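Local coordinates for protein polyphosphate kinase (Porphyromonas gingivalis, PDB 2O8R) that probably catalyses the reversible transfer of the terminal phosphate of ATP onto a growing polyphosphate chain, with magnesium as cofactor, at residues 14-26 and 86-98. The protein carries 3 engineered substitutions. Numbering follows the deposited sequence.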
ATOM      1  N   ASP A  14      22.438  18.144 -17.615  1.00 68.43           N
ATOM      2  CA  ASP A  14      22.800  16.856 -17.021  1.00 53.85           C
ATOM      3  C   ASP A  14      24.095  16.895 -16.220  1.00 61.73           C
ATOM      4  O   ASP A  14      24.188  16.279 -15.164  1.00 78.33           O
ATOM      5  CB  ASP A  14      22.886  15.784 -18.108  1.00 65.88           C
ATOM      6  CG  ASP A  14      21.563  15.588 -18.824  1.00 83.27           C
ATOM      7  OD1 ASP A  14      20.561  15.348 -18.128  1.00 51.74           O
ATOM      8  OD2 ASP A  14      21.515  15.691 -20.067  1.00 92.38           O
HETATM    9  N   MSE A  15      25.087  17.620 -16.720  1.00 60.82           N
HETATM   10  CA  MSE A  15      26.306  17.844 -15.966  1.00 61.11           C
HETATM   11  C   MSE A  15      25.960  18.574 -14.679  1.00 67.31           C
HETATM   12  O   MSE A  15      26.404  18.202 -13.590  1.00 54.15           O
HETATM   13  CB  MSE A  15      27.302  18.668 -16.782  1.00 71.38           C
HETATM   14  CG  MSE A  15      27.874  17.974 -18.004  1.00 82.17           C
HETATM   15 SE   MSE A  15      28.136  16.044 -17.786  1.00 97.19          SE
HETATM   16  CE  MSE A  15      26.643  15.403 -18.871  1.00108.13           C
ATOM     17  N   SER A  16      25.146  19.611 -14.823  1.00 63.30           N
ATOM     18  CA  SER A  16      24.607  20.329 -13.695  1.00 54.67           C
ATOM     19  C   SER A  16      23.843  19.384 -12.781  1.00 45.02           C
ATOM     20  O   SER A  16      23.962  19.473 -11.565  1.00 47.18           O
ATOM     21  CB  SER A  16      23.707  21.462 -14.174  1.00 62.74           C
ATOM     22  OG  SER A  16      22.922  21.962 -13.118  1.00 67.94           O
ATOM     23  N   TRP A  17      23.079  18.459 -13.346  1.00 52.40           N
ATOM     24  CA  TRP A  17      22.364  17.514 -12.491  1.00 65.14           C
ATOM     25  C   TRP A  17      23.330  16.650 -11.715  1.00 61.91           C
ATOM     26  O   TRP A  17      23.189  16.495 -10.511  1.00 70.56           O
ATOM     27  CB  TRP A  17      21.407  16.620 -13.265  1.00 56.99           C
ATOM     28  CG  TRP A  17      20.578  15.775 -12.343  1.00 49.42           C
ATOM     29  CD1 TRP A  17      19.368  16.105 -11.796  1.00 49.06           C
ATOM     30  CD2 TRP A  17      20.898  14.471 -11.848  1.00 56.36           C
ATOM     31  NE1 TRP A  17      18.916  15.090 -11.000  1.00 45.29           N
ATOM     32  CE2 TRP A  17      19.834  14.073 -11.011  1.00 58.90           C
ATOM     33  CE3 TRP A  17      21.984  13.601 -12.025  1.00 54.87           C
ATOM     34  CZ2 TRP A  17      19.816  12.839 -10.352  1.00 48.50           C
ATOM     35  CZ3 TRP A  17      21.964  12.379 -11.381  1.00 59.61           C
ATOM     36  CH2 TRP A  17      20.884  12.009 -10.545  1.00 53.78           C
ATOM     37  N   LEU A  18      24.310  16.088 -12.415  1.00 60.19           N
ATOM     38  CA  LEU A  18      25.297  15.211 -11.797  1.00 54.43           C
ATOM     39  C   LEU A  18      26.042  15.906 -10.670  1.00 49.75           C
ATOM     40  O   LEU A  18      26.427  15.284  -9.684  1.00 64.39           O
ATOM     41  CB  LEU A  18      26.250  14.641 -12.856  1.00 53.64           C
ATOM     42  CG  LEU A  18      25.607  13.542 -13.718  1.00 51.44           C
ATOM     43  CD1 LEU A  18      26.424  13.224 -14.966  1.00 57.09           C
ATOM     44  CD2 LEU A  18      25.351  12.274 -12.902  1.00 68.87           C
ATOM     45  N   SER A  19      26.197  17.215 -10.808  1.00 59.78           N
ATOM     46  CA  SER A  19      26.784  18.049  -9.771  1.00 68.18           C
ATOM     47  C   SER A  19      25.942  18.013  -8.499  1.00 68.21           C
ATOM     48  O   SER A  19      26.470  17.966  -7.385  1.00 60.38           O
ATOM     49  CB  SER A  19      26.900  19.486 -10.285  1.00 62.56           C
ATOM     50  OG  SER A  19      27.578  20.306  -9.363  1.00 57.19           O
ATOM     51  N   PHE A  20      24.625  18.038  -8.686  1.00 66.11           N
ATOM     52  CA  PHE A  20      23.673  17.970  -7.588  1.00 51.58           C
ATOM     53  C   PHE A  20      23.793  16.629  -6.874  1.00 47.74           C
ATOM     54  O   PHE A  20      23.842  16.576  -5.644  1.00 44.55           O
ATOM     55  CB  PHE A  20      22.257  18.222  -8.116  1.00 42.08           C
ATOM     56  CG  PHE A  20      21.170  17.604  -7.299  1.00 53.68           C
ATOM     57  CD1 PHE A  20      20.868  18.094  -6.031  1.00 50.00           C
ATOM     58  CD2 PHE A  20      20.417  16.549  -7.813  1.00 47.60           C
ATOM     59  CE1 PHE A  20      19.852  17.529  -5.273  1.00 42.03           C
ATOM     60  CE2 PHE A  20      19.398  15.970  -7.066  1.00 50.89           C
ATOM     61  CZ  PHE A  20      19.110  16.460  -5.795  1.00 60.89           C
ATOM     62  N   ASN A  21      23.881  15.546  -7.633  1.00 46.88           N
ATOM     63  CA  ASN A  21      23.978  14.247  -6.995  1.00 54.07           C
ATOM     64  C   ASN A  21      25.330  14.039  -6.324  1.00 56.10           C
ATOM     65  O   ASN A  21      25.419  13.316  -5.334  1.00 69.22           O
ATOM     66  CB  ASN A  21      23.602  13.101  -7.930  1.00 48.68           C
ATOM     67  CG  ASN A  21      22.660  12.103  -7.272  1.00 58.35           C
ATOM     68  OD1 ASN A  21      21.873  12.453  -6.386  1.00 55.82           O
ATOM     69  ND2 ASN A  21      22.735  10.854  -7.701  1.00 92.22           N
ATOM     70  N   GLU A  22      26.365  14.706  -6.833  1.00 56.35           N
ATOM     71  CA  GLU A  22      27.651  14.782  -6.131  1.00 53.79           C
ATOM     72  C   GLU A  22      27.482  15.387  -4.724  1.00 59.91           C
ATOM     73  O   GLU A  22      28.029  14.872  -3.750  1.00 66.36           O
ATOM     74  CB  GLU A  22      28.652  15.600  -6.942  1.00 53.67           C
ATOM     75  CG  GLU A  22      29.941  15.961  -6.208  1.00 55.06           C
ATOM     76  CD  GLU A  22      31.189  15.269  -6.760  1.00 88.26           C
ATOM     77  OE1 GLU A  22      32.300  15.667  -6.339  1.00103.47           O
ATOM     78  OE2 GLU A  22      31.076  14.345  -7.604  1.00 62.86           O
ATOM     79  N   ARG A  23      26.710  16.466  -4.618  1.00 58.74           N
ATOM     80  CA  ARG A  23      26.459  17.097  -3.328  1.00 50.72           C
ATOM     81  C   ARG A  23      25.651  16.196  -2.372  1.00 61.23           C
ATOM     82  O   ARG A  23      25.806  16.276  -1.146  1.00 49.70           O
ATOM     83  CB  ARG A  23      25.770  18.440  -3.533  1.00 46.49           C
ATOM     84  CG  ARG A  23      25.321  19.119  -2.256  1.00 58.19           C
ATOM     85  CD  ARG A  23      26.499  19.481  -1.375  1.00 35.62           C
ATOM     86  NE  ARG A  23      26.046  20.054  -0.115  1.00 51.64           N
ATOM     87  CZ  ARG A  23      25.979  19.389   1.034  1.00 40.08           C
ATOM     88  NH1 ARG A  23      26.332  18.116   1.080  1.00 50.12           N
ATOM     89  NH2 ARG A  23      25.565  20.001   2.136  1.00 49.43           N
ATOM     90  N   VAL A  24      24.795  15.344  -2.936  1.00 58.48           N
ATOM     91  CA  VAL A  24      24.059  14.355  -2.143  1.00 50.80           C
ATOM     92  C   VAL A  24      25.044  13.312  -1.600  1.00 48.90           C
ATOM     93  O   VAL A  24      25.034  12.987  -0.410  1.00 47.78           O
ATOM     94  CB  VAL A  24      22.929  13.684  -2.964  1.00 47.24           C
ATOM     95  CG1 VAL A  24      22.208  12.639  -2.135  1.00 68.08           C
ATOM     96  CG2 VAL A  24      21.937  14.723  -3.429  1.00 39.58           C
ATOM     97  N   LEU A  25      25.914  12.823  -2.478  1.00 58.83           N
ATOM     98  CA  LEU A  25      27.002  11.931  -2.086  1.00 56.40           C
ATOM     99  C   LEU A  25      27.883  12.547  -0.998  1.00 54.45           C
ATOM    100  O   LEU A  25      28.389  11.841  -0.135  1.00 57.33           O
ATOM    101  CB  LEU A  25      27.849  11.547  -3.302  1.00 48.46           C
ATOM    102  CG  LEU A  25      28.853  10.405  -3.132  1.00 58.28           C
ATOM    103  CD1 LEU A  25      28.285   9.294  -2.280  1.00 48.72           C
ATOM    104  CD2 LEU A  25      29.255   9.860  -4.480  1.00 64.52           C
HETATM  105  N   MSE A  26      28.061  13.864  -1.040  1.00 57.09           N
HETATM  106  CA  MSE A  26      28.849  14.547  -0.022  1.00 50.36           C
HETATM  107  C   MSE A  26      28.226  14.517   1.372  1.00 55.39           C
HETATM  108  O   MSE A  26      28.959  14.376   2.359  1.00 44.23           O
HETATM  109  CB  MSE A  26      29.151  15.971  -0.442  1.00 51.63           C
HETATM  110  CG  MSE A  26      30.263  16.037  -1.453  1.00 52.38           C
HETATM  111 SE   MSE A  26      30.280  17.702  -2.459  1.00 79.30          SE
HETATM  112  CE  MSE A  26      32.078  17.503  -3.228  1.00 90.75           C
ATOM    113  N   ALA A  86      30.289  11.541 -21.275  1.00 74.88           N
ATOM    114  CA  ALA A  86      30.568  12.414 -20.142  1.00 64.16           C
ATOM    115  C   ALA A  86      29.847  11.944 -18.888  1.00 62.97           C
ATOM    116  O   ALA A  86      30.443  11.902 -17.806  1.00 59.01           O
ATOM    117  CB  ALA A  86      30.195  13.847 -20.467  1.00 64.64           C
ATOM    118  N   ILE A  87      28.572  11.594 -19.037  1.00 59.23           N
ATOM    119  CA  ILE A  87      27.792  11.035 -17.935  1.00 74.49           C
ATOM    120  C   ILE A  87      28.505   9.819 -17.352  1.00 67.17           C
ATOM    121  O   ILE A  87      28.807   9.774 -16.161  1.00 80.47           O
ATOM    122  CB  ILE A  87      26.367  10.620 -18.385  1.00 78.37           C
ATOM    123  CG1 ILE A  87      25.547  11.841 -18.782  1.00 56.34           C
ATOM    124  CG2 ILE A  87      25.636   9.842 -17.277  1.00 84.28           C
ATOM    125  CD1 ILE A  87      24.326  11.496 -19.575  1.00 53.50           C
ATOM    126  N   ARG A  88      28.794   8.856 -18.216  1.00 65.61           N
ATOM    127  CA  ARG A  88      29.407   7.601 -17.821  1.00 69.27           C
ATOM    128  C   ARG A  88      30.718   7.821 -17.074  1.00 70.51           C
ATOM    129  O   ARG A  88      30.974   7.191 -16.045  1.00 71.63           O
ATOM    130  CB  ARG A  88      29.642   6.742 -19.058  1.00 63.25           C
ATOM    131  CG  ARG A  88      30.467   5.519 -18.796  1.00 51.06           C
ATOM    132  CD  ARG A  88      30.760   4.735 -20.063  1.00 62.31           C
ATOM    133  NE  ARG A  88      31.481   3.518 -19.725  1.00 69.94           N
ATOM    134  CZ  ARG A  88      30.904   2.336 -19.543  1.00 86.10           C
ATOM    135  NH1 ARG A  88      29.593   2.198 -19.693  1.00 78.88           N
ATOM    136  NH2 ARG A  88      31.646   1.289 -19.218  1.00 98.22           N
ATOM    137  N   GLU A  89      31.533   8.735 -17.589  1.00 68.90           N
ATOM    138  CA  GLU A  89      32.816   9.030 -16.981  1.00 69.17           C
ATOM    139  C   GLU A  89      32.608   9.559 -15.585  1.00 62.04           C
ATOM    140  O   GLU A  89      33.275   9.130 -14.651  1.00 62.00           O
ATOM    141  CB  GLU A  89      33.606  10.021 -17.829  1.00 77.33           C
ATOM    142  CG  GLU A  89      34.322   9.365 -19.005  1.00 88.39           C
ATOM    143  CD  GLU A  89      35.247  10.313 -19.749  1.00 97.05           C
ATOM    144  OE1 GLU A  89      35.470  11.451 -19.271  1.00 94.43           O
ATOM    145  OE2 GLU A  89      35.756   9.909 -20.818  1.00105.37           O
ATOM    146  N   THR A  90      31.648  10.469 -15.451  1.00 72.06           N
ATOM    147  CA  THR A  90      31.342  11.078 -14.166  1.00 66.54           C
ATOM    148  C   THR A  90      30.785  10.054 -13.197  1.00 66.01           C
ATOM    149  O   THR A  90      31.221  10.002 -12.045  1.00 69.68           O
ATOM    150  CB  THR A  90      30.395  12.283 -14.324  1.00 60.79           C
ATOM    151  OG1 THR A  90      31.165  13.414 -14.732  1.00 51.72           O
ATOM    152  CG2 THR A  90      29.697  12.629 -13.010  1.00 48.33           C
ATOM    153  N   VAL A  91      29.855   9.223 -13.673  1.00 58.41           N
ATOM    154  CA  VAL A  91      29.216   8.231 -12.809  1.00 61.59           C
ATOM    155  C   VAL A  91      30.237   7.238 -12.278  1.00 57.27           C
ATOM    156  O   VAL A  91      30.250   6.942 -11.091  1.00 67.13           O
ATOM    157  CB  VAL A  91      28.048   7.503 -13.498  1.00 62.21           C
ATOM    158  CG1 VAL A  91      27.495   6.421 -12.593  1.00 57.99           C
ATOM    159  CG2 VAL A  91      26.942   8.486 -13.834  1.00 67.65           C
ATOM    160  N   ILE A  92      31.128   6.771 -13.146  1.00 67.83           N
ATOM    161  CA  ILE A  92      32.175   5.833 -12.738  1.00 61.43           C
ATOM    162  C   ILE A  92      33.028   6.411 -11.617  1.00 58.43           C
ATOM    163  O   ILE A  92      33.406   5.703 -10.679  1.00 63.80           O
ATOM    164  CB  ILE A  92      33.034   5.375 -13.945  1.00 69.49           C
ATOM    165  CG1 ILE A  92      32.235   4.399 -14.818  1.00 57.13           C
ATOM    166  CG2 ILE A  92      34.325   4.722 -13.486  1.00 51.79           C
ATOM    167  CD1 ILE A  92      32.859   4.113 -16.166  1.00 78.57           C
ATOM    168  N   ARG A  93      33.285   7.712 -11.701  1.00 54.01           N
ATOM    169  CA  ARG A  93      34.050   8.416 -10.684  1.00 62.19           C
ATOM    170  C   ARG A  93      33.273   8.506  -9.361  1.00 55.07           C
ATOM    171  O   ARG A  93      33.818   8.234  -8.289  1.00 49.90           O
ATOM    172  CB  ARG A  93      34.462   9.805 -11.193  1.00 58.32           C
ATOM    173  CG  ARG A  93      35.478  10.511 -10.308  1.00 66.30           C
ATOM    174  CD  ARG A  93      35.650  11.985 -10.652  1.00 65.38           C
ATOM    175  NE  ARG A  93      34.381  12.713 -10.728  1.00100.54           N
ATOM    176  CZ  ARG A  93      33.706  13.201  -9.687  1.00 89.99           C
ATOM    177  NH1 ARG A  93      34.151  13.048  -8.444  1.00 91.20           N
ATOM    178  NH2 ARG A  93      32.571  13.849  -9.893  1.00103.63           N
ATOM    179  N   GLN A  94      31.995   8.859  -9.451  1.00 57.54           N
ATOM    180  CA  GLN A  94      31.147   9.018  -8.269  1.00 59.87           C
ATOM    181  C   GLN A  94      30.949   7.686  -7.570  1.00 61.83           C
ATOM    182  O   GLN A  94      30.918   7.604  -6.337  1.00 58.96           O
ATOM    183  CB  GLN A  94      29.800   9.613  -8.665  1.00 56.53           C
ATOM    184  CG  GLN A  94      29.923  11.028  -9.178  1.00 49.09           C
ATOM    185  CD  GLN A  94      28.596  11.699  -9.415  1.00 63.42           C
ATOM    186  OE1 GLN A  94      27.610  11.060  -9.791  1.00 76.31           O
ATOM    187  NE2 GLN A  94      28.564  13.010  -9.205  1.00 54.82           N
ATOM    188  N   ASP A  95      30.839   6.643  -8.379  1.00 61.21           N
ATOM    189  CA  ASP A  95      30.741   5.288  -7.889  1.00 59.08           C
ATOM    190  C   ASP A  95      31.921   4.935  -6.996  1.00 62.21           C
ATOM    191  O   ASP A  95      31.733   4.364  -5.928  1.00 65.10           O
ATOM    192  CB  ASP A  95      30.666   4.318  -9.058  1.00 54.04           C
ATOM    193  CG  ASP A  95      30.145   2.959  -8.647  1.00 76.58           C
ATOM    194  OD1 ASP A  95      29.191   2.905  -7.837  1.00 68.09           O
ATOM    195  OD2 ASP A  95      30.686   1.949  -9.140  1.00 78.73           O
ATOM    196  N   GLU A  96      33.127   5.296  -7.431  1.00 59.53           N
ATOM    197  CA  GLU A  96      34.336   5.006  -6.675  1.00 45.21           C
ATOM    198  C   GLU A  96      34.345   5.732  -5.341  1.00 53.78           C
ATOM    199  O   GLU A  96      34.729   5.166  -4.305  1.00 52.90           O
ATOM    200  CB  GLU A  96      35.563   5.402  -7.478  1.00 62.32           C
ATOM    201  CG  GLU A  96      35.835   4.512  -8.672  1.00 89.31           C
ATOM    202  CD  GLU A  96      37.154   4.840  -9.347  1.00107.69           C
ATOM    203  OE1 GLU A  96      37.941   5.636  -8.779  1.00118.05           O
ATOM    204  OE2 GLU A  96      37.404   4.296 -10.443  1.00 98.36           O
ATOM    205  N   LEU A  97      33.929   6.992  -5.374  1.00 38.40           N
ATOM    206  CA  LEU A  97      33.718   7.752  -4.154  1.00 52.16           C
ATOM    207  C   LEU A  97      32.718   7.060  -3.214  1.00 60.45           C
ATOM    208  O   LEU A  97      33.009   6.884  -2.025  1.00 58.26           O
ATOM    209  CB  LEU A  97      33.243   9.162  -4.496  1.00 59.27           C
ATOM    210  CG  LEU A  97      32.901  10.094  -3.340  1.00 52.17           C
ATOM    211  CD1 LEU A  97      34.080  10.251  -2.380  1.00 51.27           C
ATOM    212  CD2 LEU A  97      32.491  11.421  -3.903  1.00 55.67           C
ATOM    213  N   TYR A  98      31.560   6.672  -3.757  1.00 45.68           N
ATOM    214  CA  TYR A  98      30.506   5.986  -3.006  1.00 55.95           C
ATOM    215  C   TYR A  98      31.041   4.799  -2.202  1.00 62.25           C
ATOM    216  O   TYR A  98      30.791   4.683  -0.999  1.00 72.30           O
ATOM    217  CB  TYR A  98      29.424   5.515  -3.976  1.00 64.47           C
ATOM    218  CG  TYR A  98      28.105   5.080  -3.366  1.00 59.79           C
ATOM    219  CD1 TYR A  98      26.986   5.906  -3.431  1.00 55.02           C
ATOM    220  CD2 TYR A  98      27.960   3.828  -2.776  1.00 56.65           C
ATOM    221  CE1 TYR A  98      25.768   5.506  -2.902  1.00 63.92           C
ATOM    222  CE2 TYR A  98      26.743   3.420  -2.238  1.00 41.60           C
ATOM    223  CZ  TYR A  98      25.656   4.258  -2.307  1.00 65.43           C
ATOM    224  OH  TYR A  98      24.456   3.848  -1.771  1.00 66.93           O
TER
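A86 and I87 meet M15, whose selenomethionine chain bends at chi2 and chi3, bringing CE 3.7 Å from I87 CG1. One turn on, T90 offers its methyl to L18; CG2 stands anti to the backbone N, which turns it to helix 13-29, 3.9 Å from L18 CD1. With I87, V91 and Q94, T90 frames the hole that L18 fills as a knob. R93 curls at chi3 (51°) and lays the edge of its guanidinium against E22, NH2 reaching OE2 at 2.8 Å in a salt bridge, the two planes 49° apart. E22 OE2 also accepts a longer hydrogen bond from Q94 NE2 (3.3 Å), on its anti lone pair. That amide nitrogen also bonds L18 O (3.2 Å), from above the carbonyl plane and across from the helical donor E22 N, so L18 O and the E22 carboxylate together fix the rotation of the buried Q94 amide. L97 and Y98 close the contact around L25, its CD2 3.6 Å from L97 CD2 and its CD1 against the Y98 ring. The axes of segments 14-26 and 86-98 run nearly parallel (9°), 10.7 Å apart at their closest, with helix 35-63 touching both: a three-helix arrangement within the PPK1 N-terminal domain, where N21 OD1 is hydrogen-bonded to ND2 of N48, a predicted ATP-binding residue.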